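Local atomic coordinates of pentafunctional AROM polypeptide (Schizosaccharomyces pombe, PDB entry 5SWV), a protein that probably carries five enzyme activities of the shikimate pathway when full length, of which this portion holds dehydroquinate dehydratase and shikimate dehydrogenase. Residues 165-176 with 196-207; 33-44 with 72-81. All blocks are in the same frame, centred on the assembly; numbering follows the deposited sequence.

Contact 1 of 2, residues 165-176 with 196-207; sequences ADVIKLVGMANN and IPLILFNMGRFG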
loop_
_atom_site.group_PDB
_atom_site.type_symbol
_atom_site.label_atom_id
_atom_site.label_comp_id
_atom_site.label_asym_id
_atom_site.label_seq_id
_atom_site.Cartn_x
_atom_site.Cartn_y
_atom_site.Cartn_z
ATOM N N ALA A 165 26.720 1.723 -5.213
ATOM C CA ALA A 165 25.341 1.214 -5.336
ATOM C C ALA A 165 24.664 0.798 -4.042
ATOM O O ALA A 165 25.265 0.138 -3.229
ATOM C CB ALA A 165 25.318 0.032 -6.284
ATOM N N ASP A 166 23.401 1.157 -3.884
ATOM C CA ASP A 166 22.522 0.484 -2.927
ATOM C C ASP A 166 21.774 -0.698 -3.580
ATOM O O ASP A 166 21.398 -1.654 -2.896
ATOM C CB ASP A 166 21.509 1.470 -2.348
ATOM C CG ASP A 166 22.164 2.578 -1.569
ATOM O OD1 ASP A 166 22.609 2.315 -0.439
ATOM O OD2 ASP A 166 22.237 3.716 -2.075
ATOM N N VAL A 167 21.496 -0.580 -4.880
ATOM C CA VAL A 167 20.900 -1.643 -5.691
ATOM C C VAL A 167 21.587 -1.622 -7.047
ATOM O O VAL A 167 22.000 -0.554 -7.499
ATOM C CB VAL A 167 19.390 -1.413 -5.919
ATOM C CG1 VAL A 167 18.781 -2.552 -6.759
ATOM C CG2 VAL A 167 18.667 -1.239 -4.586
ATOM N N ILE A 168 21.727 -2.781 -7.690
ATOM C CA ILE A 168 22.281 -2.836 -9.044
ATOM C C ILE A 168 21.222 -3.423 -9.947
ATOM O O ILE A 168 20.580 -4.401 -9.600
ATOM C CB ILE A 168 23.574 -3.650 -9.124
ATOM C CG1 ILE A 168 24.652 -3.001 -8.249
ATOM C CG2 ILE A 168 24.059 -3.730 -10.566
ATOM C CD1 ILE A 168 25.972 -3.756 -8.185
ATOM N N LYS A 169 21.033 -2.800 -11.103
ATOM C CA LYS A 169 20.052 -3.234 -12.077
ATOM C C LYS A 169 20.781 -3.504 -13.386
ATOM O O LYS A 169 21.374 -2.601 -13.961
ATOM C CB LYS A 169 19.000 -2.159 -12.242
ATOM C CG LYS A 169 17.881 -2.494 -13.207
ATOM C CD LYS A 169 17.004 -1.264 -13.392
ATOM C CE LYS A 169 16.427 -1.198 -14.794
ATOM N NZ LYS A 169 15.057 -1.766 -14.851
ATOM N N LEU A 170 20.742 -4.754 -13.842
ATOM C CA LEU A 170 21.374 -5.147 -15.102
ATOM C C LEU A 170 20.306 -5.761 -15.977
ATOM O O LEU A 170 19.630 -6.697 -15.549
ATOM C CB LEU A 170 22.478 -6.162 -14.855
ATOM C CG LEU A 170 23.574 -5.733 -13.890
ATOM C CD1 LEU A 170 24.557 -6.877 -13.697
ATOM C CD2 LEU A 170 24.296 -4.477 -14.371
ATOM N N VAL A 171 20.155 -5.236 -17.194
ATOM C CA VAL A 171 19.116 -5.708 -18.102
ATOM C C VAL A 171 19.661 -6.021 -19.480
ATOM O O VAL A 171 20.124 -5.130 -20.166
ATOM C CB VAL A 171 17.986 -4.684 -18.260
ATOM C CG1 VAL A 171 16.885 -5.269 -19.145
ATOM C CG2 VAL A 171 17.443 -4.284 -16.895
ATOM N N GLY A 172 19.573 -7.282 -19.886
ATOM C CA GLY A 172 20.013 -7.701 -21.209
ATOM C C GLY A 172 18.876 -7.655 -22.203
ATOM O O GLY A 172 17.746 -7.338 -21.836
ATOM N N MET A 173 19.193 -7.942 -23.466
ATOM C CA MET A 173 18.190 -8.210 -24.482
ATOM C C MET A 173 18.316 -9.680 -24.824
ATOM O O MET A 173 19.414 -10.163 -25.125
ATOM C CB MET A 173 18.423 -7.341 -25.721
ATOM C CG MET A 173 17.448 -7.595 -26.880
ATOM S SD MET A 173 15.741 -7.055 -26.577
ATOM C CE MET A 173 15.908 -5.270 -26.625
ATOM N N ALA A 174 17.199 -10.394 -24.779
ATOM C CA ALA A 174 17.213 -11.827 -25.042
ATOM C C ALA A 174 17.008 -12.100 -26.520
ATOM O O ALA A 174 16.108 -11.527 -27.132
ATOM C CB ALA A 174 16.134 -12.516 -24.235
ATOM N N ASN A 175 17.835 -12.984 -27.078
ATOM C CA ASN A 175 17.646 -13.514 -28.445
ATOM C C ASN A 175 16.896 -14.858 -28.486
ATOM O O ASN A 175 16.342 -15.232 -29.516
ATOM C CB ASN A 175 18.994 -13.694 -29.136
ATOM C CG ASN A 175 19.871 -12.481 -29.012
ATOM O OD1 ASN A 175 19.714 -11.524 -29.752
ATOM N ND2 ASN A 175 20.800 -12.511 -28.076
ATOM N N ASN A 176 16.899 -15.578 -27.365
ATOM C CA ASN A 176 16.364 -16.937 -27.288
ATOM C C ASN A 176 16.139 -17.365 -25.830
ATOM O O ASN A 176 16.641 -16.709 -24.924
ATOM C CB ASN A 176 17.321 -17.906 -27.989
ATOM C CG ASN A 176 18.772 -17.765 -27.516
ATOM O OD1 ASN A 176 19.106 -18.073 -26.368
ATOM N ND2 ASN A 176 19.644 -17.324 -28.411
ATOM N N ILE A 196 25.054 -6.709 -2.378
ATOM C CA ILE A 196 24.244 -5.608 -2.854
ATOM C C ILE A 196 23.056 -6.284 -3.526
ATOM O O ILE A 196 23.250 -7.238 -4.269
ATOM C CB ILE A 196 25.007 -4.762 -3.897
ATOM C CG1 ILE A 196 26.279 -4.149 -3.285
ATOM C CG2 ILE A 196 24.114 -3.677 -4.492
ATOM C CD1 ILE A 196 27.474 -4.154 -4.227
ATOM N N PRO A 197 21.828 -5.828 -3.257
ATOM C CA PRO A 197 20.688 -6.461 -3.926
ATOM C C PRO A 197 20.663 -6.188 -5.424
ATOM O O PRO A 197 21.133 -5.139 -5.874
ATOM C CB PRO A 197 19.466 -5.853 -3.239
ATOM C CG PRO A 197 19.969 -4.662 -2.507
ATOM C CD PRO A 197 21.408 -4.905 -2.199
ATOM N N LEU A 198 20.100 -7.135 -6.173
ATOM C CA LEU A 198 20.217 -7.159 -7.628
ATOM C C LEU A 198 18.872 -7.300 -8.359
ATOM O O LEU A 198 18.146 -8.257 -8.137
ATOM C CB LEU A 198 21.140 -8.309 -8.027
ATOM C CG LEU A 198 21.475 -8.470 -9.516
ATOM C CD1 LEU A 198 22.487 -7.436 -9.987
ATOM C CD2 LEU A 198 21.991 -9.873 -9.789
ATOM N N ILE A 199 18.571 -6.344 -9.242
ATOM C CA ILE A 199 17.499 -6.474 -10.238
ATOM C C ILE A 199 18.157 -6.962 -11.529
ATOM O O ILE A 199 19.092 -6.346 -12.018
ATOM C CB ILE A 199 16.792 -5.133 -10.523
ATOM C CG1 ILE A 199 16.353 -4.446 -9.229
ATOM C CG2 ILE A 199 15.572 -5.344 -11.412
ATOM C CD1 ILE A 199 15.822 -3.043 -9.443
ATOM N N LEU A 200 17.642 -8.044 -12.092
ATOM C CA LEU A 200 18.300 -8.728 -13.196
ATOM C C LEU A 200 17.309 -9.475 -14.073
ATOM O O LEU A 200 16.607 -10.356 -13.606
ATOM C CB LEU A 200 19.318 -9.692 -12.618
ATOM C CG LEU A 200 20.119 -10.578 -13.572
ATOM C CD1 LEU A 200 21.038 -9.720 -14.428
ATOM C CD2 LEU A 200 20.912 -11.624 -12.792
ATOM N N PHE A 201 17.262 -9.108 -15.348
ATOM C CA PHE A 201 16.378 -9.743 -16.331
ATOM C C PHE A 201 16.772 -9.354 -17.745
ATOM O O PHE A 201 17.679 -8.559 -17.944
ATOM C CB PHE A 201 14.916 -9.367 -16.086
ATOM C CG PHE A 201 14.635 -7.901 -16.172
ATOM C CD1 PHE A 201 14.844 -7.070 -15.071
ATOM C CD2 PHE A 201 14.111 -7.343 -17.330
ATOM C CE1 PHE A 201 14.560 -5.710 -15.138
ATOM C CE2 PHE A 201 13.814 -5.981 -17.399
ATOM C CZ PHE A 201 14.054 -5.165 -16.306
ATOM N N ASN A 202 16.097 -9.962 -18.716
ATOM C CA ASN A 202 16.247 -9.635 -20.115
ATOM C C ASN A 202 14.951 -9.035 -20.599
ATOM O O ASN A 202 13.871 -9.600 -20.368
ATOM C CB ASN A 202 16.545 -10.874 -20.942
ATOM C CG ASN A 202 17.862 -11.529 -20.565
ATOM O OD1 ASN A 202 18.891 -10.865 -20.471
ATOM N ND2 ASN A 202 17.839 -12.839 -20.358
ATOM N N MET A 203 15.061 -7.884 -21.257
ATOM C CA MET A 203 13.938 -7.332 -21.988
ATOM C C MET A 203 13.802 -8.052 -23.332
ATOM O O MET A 203 14.635 -8.897 -23.681
ATOM C CB MET A 203 14.062 -5.816 -22.119
ATOM C CG MET A 203 15.210 -5.279 -22.967
ATOM S SD MET A 203 15.374 -3.468 -22.967
ATOM C CE MET A 203 15.024 -3.011 -21.279
ATOM N N GLY A 204 12.741 -7.729 -24.061
ATOM C CA GLY A 204 12.387 -8.435 -25.286
ATOM C C GLY A 204 11.305 -9.441 -24.978
ATOM O O GLY A 204 11.221 -9.938 -23.861
ATOM N N ARG A 205 10.477 -9.747 -25.973
ATOM C CA ARG A 205 9.456 -10.792 -25.839
ATOM C C ARG A 205 10.054 -12.146 -25.510
ATOM O O ARG A 205 9.431 -12.921 -24.794
ATOM C CB ARG A 205 8.621 -10.914 -27.105
ATOM C CG ARG A 205 7.778 -9.683 -27.374
ATOM C CD ARG A 205 6.784 -9.875 -28.520
ATOM N NE ARG A 205 5.597 -9.045 -28.303
ATOM C CZ ARG A 205 4.679 -9.256 -27.348
ATOM N NH1 ARG A 205 3.654 -8.418 -27.230
ATOM N NH2 ARG A 205 4.765 -10.292 -26.492
ATOM N N PHE A 206 11.248 -12.426 -26.035
ATOM C CA PHE A 206 11.983 -13.650 -25.676
ATOM C C PHE A 206 12.452 -13.639 -24.216
ATOM O O PHE A 206 12.620 -14.692 -23.611
ATOM C CB PHE A 206 13.224 -13.858 -26.554
ATOM C CG PHE A 206 12.953 -14.320 -27.972
ATOM C CD1 PHE A 206 12.275 -15.516 -28.227
ATOM C CD2 PHE A 206 13.481 -13.607 -29.063
ATOM C CE1 PHE A 206 12.080 -15.957 -29.538
ATOM C CE2 PHE A 206 13.289 -14.047 -30.373
ATOM C CZ PHE A 206 12.585 -15.222 -30.609
ATOM N N GLY A 207 12.689 -12.454 -23.656
ATOM C CA GLY A 207 13.178 -12.306 -22.278
ATOM C C GLY A 207 12.177 -12.542 -21.166
ATOM O O GLY A 207 12.556 -12.634 -20.000
HETATM O O HOH W 1 13.249 -10.629 -27.451
#
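Val171 CG2 lies over one face of the Phe201 ring, 3.9 Å from the Phe201 centroid and displaced toward the rim. With CG between its backbone N and carbonyl carbon (chi1 60°), Phe201 swings its ring toward strand 167-173. Lys169 NZ reaches the edge of the same ring, 3.8 Å from Phe201 CZ. The other branch of Val171, CG1, meets Met203 CE at 3.6 Å. Met173 and Met203 cross at about a right angle, Met173 CE lying 3.7 Å from Met203 CG. Leu170 and Leu200 meet on the reverse face, Leu170 CB 3.9 Å from Leu200 CD1. A parallel ladder of backbone bonds runs from Ile168 N to Pro197 O through to Ala174 N to Met203 O; its bond from Phe201 N to Leu170 O is weak. Beyond it, one water bridges Ala174 O and Phe206 N. These are neighbouring strands of a beta-alpha-beta unit in the TIM barrel of a type I dehydroquinase. The leucine side is mostly aliphatic, against helices 152-162 and 177-193. Asn202 ends it, its amide held by Asn180 and Trp148. The other side sets an amine beside aromatic and thioether groups, consistent with a pocket lining; a triethylene glycol, probably from the crystallisation liquor, lies near Met173.

Contact 2 of 2, residues 33-44 with 72-81; sequences TVGCDAIEVRVD and TTLPIIFTIR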
loop_
_atom_site.group_PDB
_atom_site.type_symbol
_atom_site.label_atom_id
_atom_site.label_comp_id
_atom_site.label_asym_id
_atom_site.label_seq_id
_atom_site.Cartn_x
_atom_site.Cartn_y
_atom_site.Cartn_z
ATOM N N THR A 33 -1.835 1.323 -9.541
ATOM C CA THR A 33 -0.768 0.993 -8.582
ATOM C C THR A 33 -0.982 -0.329 -7.843
ATOM O O THR A 33 -0.079 -0.792 -7.145
ATOM C CB THR A 33 -0.554 2.113 -7.542
ATOM O OG1 THR A 33 -1.770 2.362 -6.836
ATOM C CG2 THR A 33 -0.111 3.383 -8.232
ATOM N N VAL A 34 -2.173 -0.909 -7.981
ATOM C CA VAL A 34 -2.478 -2.260 -7.504
ATOM C C VAL A 34 -1.284 -3.205 -7.659
ATOM O O VAL A 34 -0.695 -3.300 -8.741
ATOM C CB VAL A 34 -3.711 -2.801 -8.271
ATOM C CG1 VAL A 34 -3.743 -4.323 -8.368
ATOM C CG2 VAL A 34 -4.994 -2.268 -7.623
ATOM N N GLY A 35 -0.924 -3.872 -6.560
ATOM C CA GLY A 35 0.114 -4.896 -6.543
ATOM C C GLY A 35 1.546 -4.420 -6.545
ATOM O O GLY A 35 2.463 -5.244 -6.542
ATOM N N CYS A 36 1.751 -3.104 -6.532
ATOM C CA CYS A 36 3.084 -2.511 -6.620
ATOM C C CYS A 36 3.581 -2.052 -5.270
ATOM O O CYS A 36 2.819 -1.546 -4.450
ATOM C CB CYS A 36 3.066 -1.330 -7.572
ATOM S SG CYS A 36 2.491 -1.793 -9.216
ATOM N N ASP A 37 4.872 -2.233 -5.047
ATOM C CA ASP A 37 5.521 -1.785 -3.818
ATOM C C ASP A 37 6.116 -0.382 -3.960
ATOM O O ASP A 37 6.487 0.220 -2.956
ATOM C CB ASP A 37 6.602 -2.783 -3.408
ATOM C CG ASP A 37 6.057 -4.191 -3.253
ATOM O OD1 ASP A 37 5.526 -4.499 -2.168
ATOM O OD2 ASP A 37 6.141 -4.992 -4.217
ATOM N N ALA A 38 6.191 0.124 -5.195
ATOM C CA ALA A 38 6.777 1.423 -5.498
ATOM C C ALA A 38 6.379 1.912 -6.893
ATOM O O ALA A 38 5.830 1.154 -7.694
ATOM C CB ALA A 38 8.286 1.326 -5.410
ATOM N N ILE A 39 6.685 3.175 -7.177
ATOM C CA ILE A 39 6.359 3.806 -8.449
ATOM C C ILE A 39 7.622 4.435 -9.013
ATOM O O ILE A 39 8.256 5.272 -8.371
ATOM C CB ILE A 39 5.297 4.898 -8.268
ATOM C CG1 ILE A 39 4.057 4.330 -7.604
ATOM C CG2 ILE A 39 4.869 5.511 -9.592
ATOM C CD1 ILE A 39 3.032 5.401 -7.295
ATOM N N GLU A 40 7.997 4.015 -10.210
ATOM C CA GLU A 40 9.019 4.698 -10.965
ATOM C C GLU A 40 8.361 5.804 -11.757
ATOM O O GLU A 40 7.447 5.554 -12.536
ATOM C CB GLU A 40 9.706 3.736 -11.915
ATOM C CG GLU A 40 10.901 4.325 -12.633
ATOM C CD GLU A 40 11.637 3.284 -13.453
ATOM O OE1 GLU A 40 11.040 2.794 -14.447
ATOM O OE2 GLU A 40 12.800 2.953 -13.102
ATOM N N VAL A 41 8.812 7.031 -11.542
ATOM C CA VAL A 41 8.435 8.120 -12.403
ATOM C C VAL A 41 9.506 8.153 -13.462
ATOM O O VAL A 41 10.670 8.423 -13.171
ATOM C CB VAL A 41 8.406 9.469 -11.679
ATOM C CG1 VAL A 41 8.029 10.574 -12.666
ATOM C CG2 VAL A 41 7.438 9.424 -10.500
ATOM N N ARG A 42 9.103 7.836 -14.683
ATOM C CA ARG A 42 9.974 7.916 -15.824
ATOM C C ARG A 42 10.000 9.373 -16.246
ATOM O O ARG A 42 9.113 9.858 -16.981
ATOM C CB ARG A 42 9.495 6.990 -16.951
ATOM C CG ARG A 42 9.826 5.527 -16.699
ATOM C CD ARG A 42 11.314 5.217 -16.848
ATOM N NE ARG A 42 11.824 5.514 -18.199
ATOM C CZ ARG A 42 11.849 4.660 -19.234
ATOM N NH1 ARG A 42 11.404 3.403 -19.145
ATOM N NH2 ARG A 42 12.326 5.070 -20.396
ATOM N N VAL A 43 11.034 10.056 -15.764
ATOM C CA VAL A 43 11.170 11.496 -15.907
ATOM C C VAL A 43 11.412 11.838 -17.377
ATOM O O VAL A 43 10.947 12.876 -17.873
ATOM C CB VAL A 43 12.310 12.028 -15.014
ATOM C CG1 VAL A 43 12.530 13.519 -15.233
ATOM C CG2 VAL A 43 12.014 11.747 -13.544
ATOM N N ASP A 44 12.112 10.946 -18.080
ATOM C CA ASP A 44 12.303 11.092 -19.527
ATOM C C ASP A 44 10.995 11.174 -20.345
ATOM O O ASP A 44 10.988 11.781 -21.420
ATOM C CB ASP A 44 13.263 10.020 -20.085
ATOM C CG ASP A 44 12.783 8.592 -19.848
ATOM O OD1 ASP A 44 12.637 8.196 -18.656
ATOM O OD2 ASP A 44 12.580 7.861 -20.858
ATOM N N THR A 72 -0.388 9.514 -3.220
ATOM C CA THR A 72 0.030 8.167 -2.826
ATOM C C THR A 72 1.175 8.182 -1.825
ATOM O O THR A 72 2.046 9.052 -1.864
ATOM C CB THR A 72 0.456 7.290 -4.037
ATOM O OG1 THR A 72 0.765 5.966 -3.584
ATOM C CG2 THR A 72 1.685 7.841 -4.725
ATOM N N THR A 73 1.164 7.160 -0.976
ATOM C CA THR A 73 2.181 6.932 0.035
ATOM C C THR A 73 3.310 6.036 -0.449
ATOM O O THR A 73 4.263 5.797 0.292
ATOM C CB THR A 73 1.559 6.245 1.273
ATOM O OG1 THR A 73 1.032 4.960 0.909
ATOM C CG2 THR A 73 0.437 7.091 1.854
ATOM N N LEU A 74 3.190 5.512 -1.668
ATOM C CA LEU A 74 4.155 4.560 -2.193
ATOM C C LEU A 74 5.523 5.212 -2.397
ATOM O O LEU A 74 5.611 6.324 -2.910
ATOM C CB LEU A 74 3.673 3.956 -3.529
ATOM C CG LEU A 74 2.452 3.024 -3.497
ATOM C CD1 LEU A 74 2.091 2.580 -4.910
ATOM C CD2 LEU A 74 2.693 1.819 -2.587
ATOM N N PRO A 75 6.597 4.514 -2.007
ATOM C CA PRO A 75 7.941 4.981 -2.319
ATOM C C PRO A 75 8.109 5.277 -3.812
ATOM O O PRO A 75 7.471 4.627 -4.653
ATOM C CB PRO A 75 8.839 3.801 -1.921
ATOM C CG PRO A 75 8.021 2.942 -1.026
ATOM C CD PRO A 75 6.588 3.216 -1.311
ATOM N N ILE A 76 8.967 6.241 -4.130
ATOM C CA ILE A 76 9.133 6.697 -5.500
ATOM C C ILE A 76 10.547 6.453 -5.986
ATOM O O ILE A 76 11.520 6.637 -5.250
ATOM C CB ILE A 76 8.725 8.176 -5.631
ATOM C CG1 ILE A 76 7.206 8.279 -5.471
ATOM C CG2 ILE A 76 9.136 8.767 -6.976
ATOM C CD1 ILE A 76 6.706 9.675 -5.185
ATOM N N ILE A 77 10.631 6.012 -7.235
ATOM C CA ILE A 77 11.881 5.830 -7.915
ATOM C C ILE A 77 11.895 6.905 -8.982
ATOM O O ILE A 77 10.930 7.061 -9.723
ATOM C CB ILE A 77 11.962 4.425 -8.525
ATOM C CG1 ILE A 77 11.892 3.360 -7.428
ATOM C CG2 ILE A 77 13.238 4.258 -9.316
ATOM C CD1 ILE A 77 11.353 2.033 -7.906
ATOM N N PHE A 78 12.986 7.653 -9.036
ATOM C CA PHE A 78 13.142 8.792 -9.937
ATOM C C PHE A 78 14.112 8.366 -11.035
ATOM O O PHE A 78 15.315 8.233 -10.794
ATOM C CB PHE A 78 13.681 9.972 -9.128
ATOM C CG PHE A 78 13.813 11.260 -9.895
ATOM C CD1 PHE A 78 14.968 11.547 -10.609
ATOM C CD2 PHE A 78 12.813 12.221 -9.837
ATOM C CE1 PHE A 78 15.098 12.757 -11.293
ATOM C CE2 PHE A 78 12.937 13.429 -10.499
ATOM C CZ PHE A 78 14.077 13.705 -11.235
ATOM N N THR A 79 13.587 8.139 -12.232
ATOM C CA THR A 79 14.367 7.518 -13.289
ATOM C C THR A 79 14.421 8.371 -14.522
ATOM O O THR A 79 13.404 8.612 -15.167
ATOM C CB THR A 79 13.824 6.129 -13.632
ATOM O OG1 THR A 79 13.978 5.296 -12.493
ATOM C CG2 THR A 79 14.613 5.476 -14.755
ATOM N N ILE A 80 15.630 8.832 -14.822
ATOM C CA ILE A 80 15.948 9.436 -16.106
ATOM C C ILE A 80 16.667 8.395 -16.933
ATOM O O ILE A 80 17.831 8.086 -16.668
ATOM C CB ILE A 80 16.896 10.633 -15.974
ATOM C CG1 ILE A 80 16.267 11.739 -15.143
ATOM C CG2 ILE A 80 17.265 11.161 -17.363
ATOM C CD1 ILE A 80 17.265 12.838 -14.817
ATOM N N ARG A 81 15.951 7.881 -17.928
ATOM C CA ARG A 81 16.420 6.839 -18.841
ATOM C C ARG A 81 16.725 7.495 -20.179
ATOM O O ARG A 81 15.877 8.187 -20.752
ATOM C CB ARG A 81 15.324 5.798 -19.010
ATOM C CG ARG A 81 15.681 4.619 -19.899
ATOM C CD ARG A 81 16.712 3.688 -19.292
ATOM N NE ARG A 81 16.288 3.148 -17.999
ATOM C CZ ARG A 81 16.899 3.332 -16.824
ATOM N NH1 ARG A 81 18.026 4.032 -16.714
ATOM N NH2 ARG A 81 16.381 2.768 -15.733
#
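Glu40 and Thr79 meet across two parallel strands, the glutamate chain running obliquely over the threonine. CB of Glu40 starts beside Ile77, 4.1 Å from its CB. Glu40 CG is anti to the backbone N (chi1 -173°), which carries it along the strand to within 3.6 Å of Thr79 CB. The chain stays extended, and CD also lies against Thr79. At the tip, Glu40 OE2 accepts a hydrogen bond of 2.7 Å from Thr79 OG1. The hydroxyl comes from above the carboxylate, 41° out of its plane. Arg81 NH2 stands 4.4 Å from Glu40 OE2, beyond a salt bridge. The guanidinium of Arg81 is instead paired with Asp113 and Glu115. Strands 38-42 and 76-79 are the second and third of the TIM barrel, joined through helix 58-69 as a right-handed beta-alpha-beta crossover. Glu40, Arg42 and Thr79 share the face turned to the barrel interior. There Arg42 grips Asp44 side-on: NE bonds OD1 at 2.8 Å while NH2 bonds OD2, both on syn lone pairs. This pairing holds the Arg42 guanidinium in place, and Arg81 packs over one of its faces, CB 3.4 Å from Arg42 NH2. The two guanidinium planes are 46° apart. At the same end of the strands, Val43 CG2 sits above the centre of the Phe78 ring, 3.6 Å from the centroid. At the start of the strands, Ile39 crosses Leu74 at about a right angle, and Ile39 CD1 meets Thr72 CG2 tip to tip at 3.8 Å.

How the contacts relate
Both contacts are buried and belong to one parallel barrel sheet. Contact 2 joins the second and third strands, contact 1 the sixth and seventh, and each pair is linked through a helix. Their centres are 18 Å apart. They touch in the barrel interior, where Lys169 CE of contact 1 packs 4.1 Å from Arg81 NH2 of contact 2. The chemistry differs most on this inner face. Contact 2 brings carboxylates and guanidinium groups, and contact 1 an amine among aromatic, aliphatic and thioether groups. On the helix-facing side both are mainly aliphatic or aromatic, but contact 1 ends in the amide of Asn202. Contact 1 reaches further toward solvent, at Asn175 and Phe206.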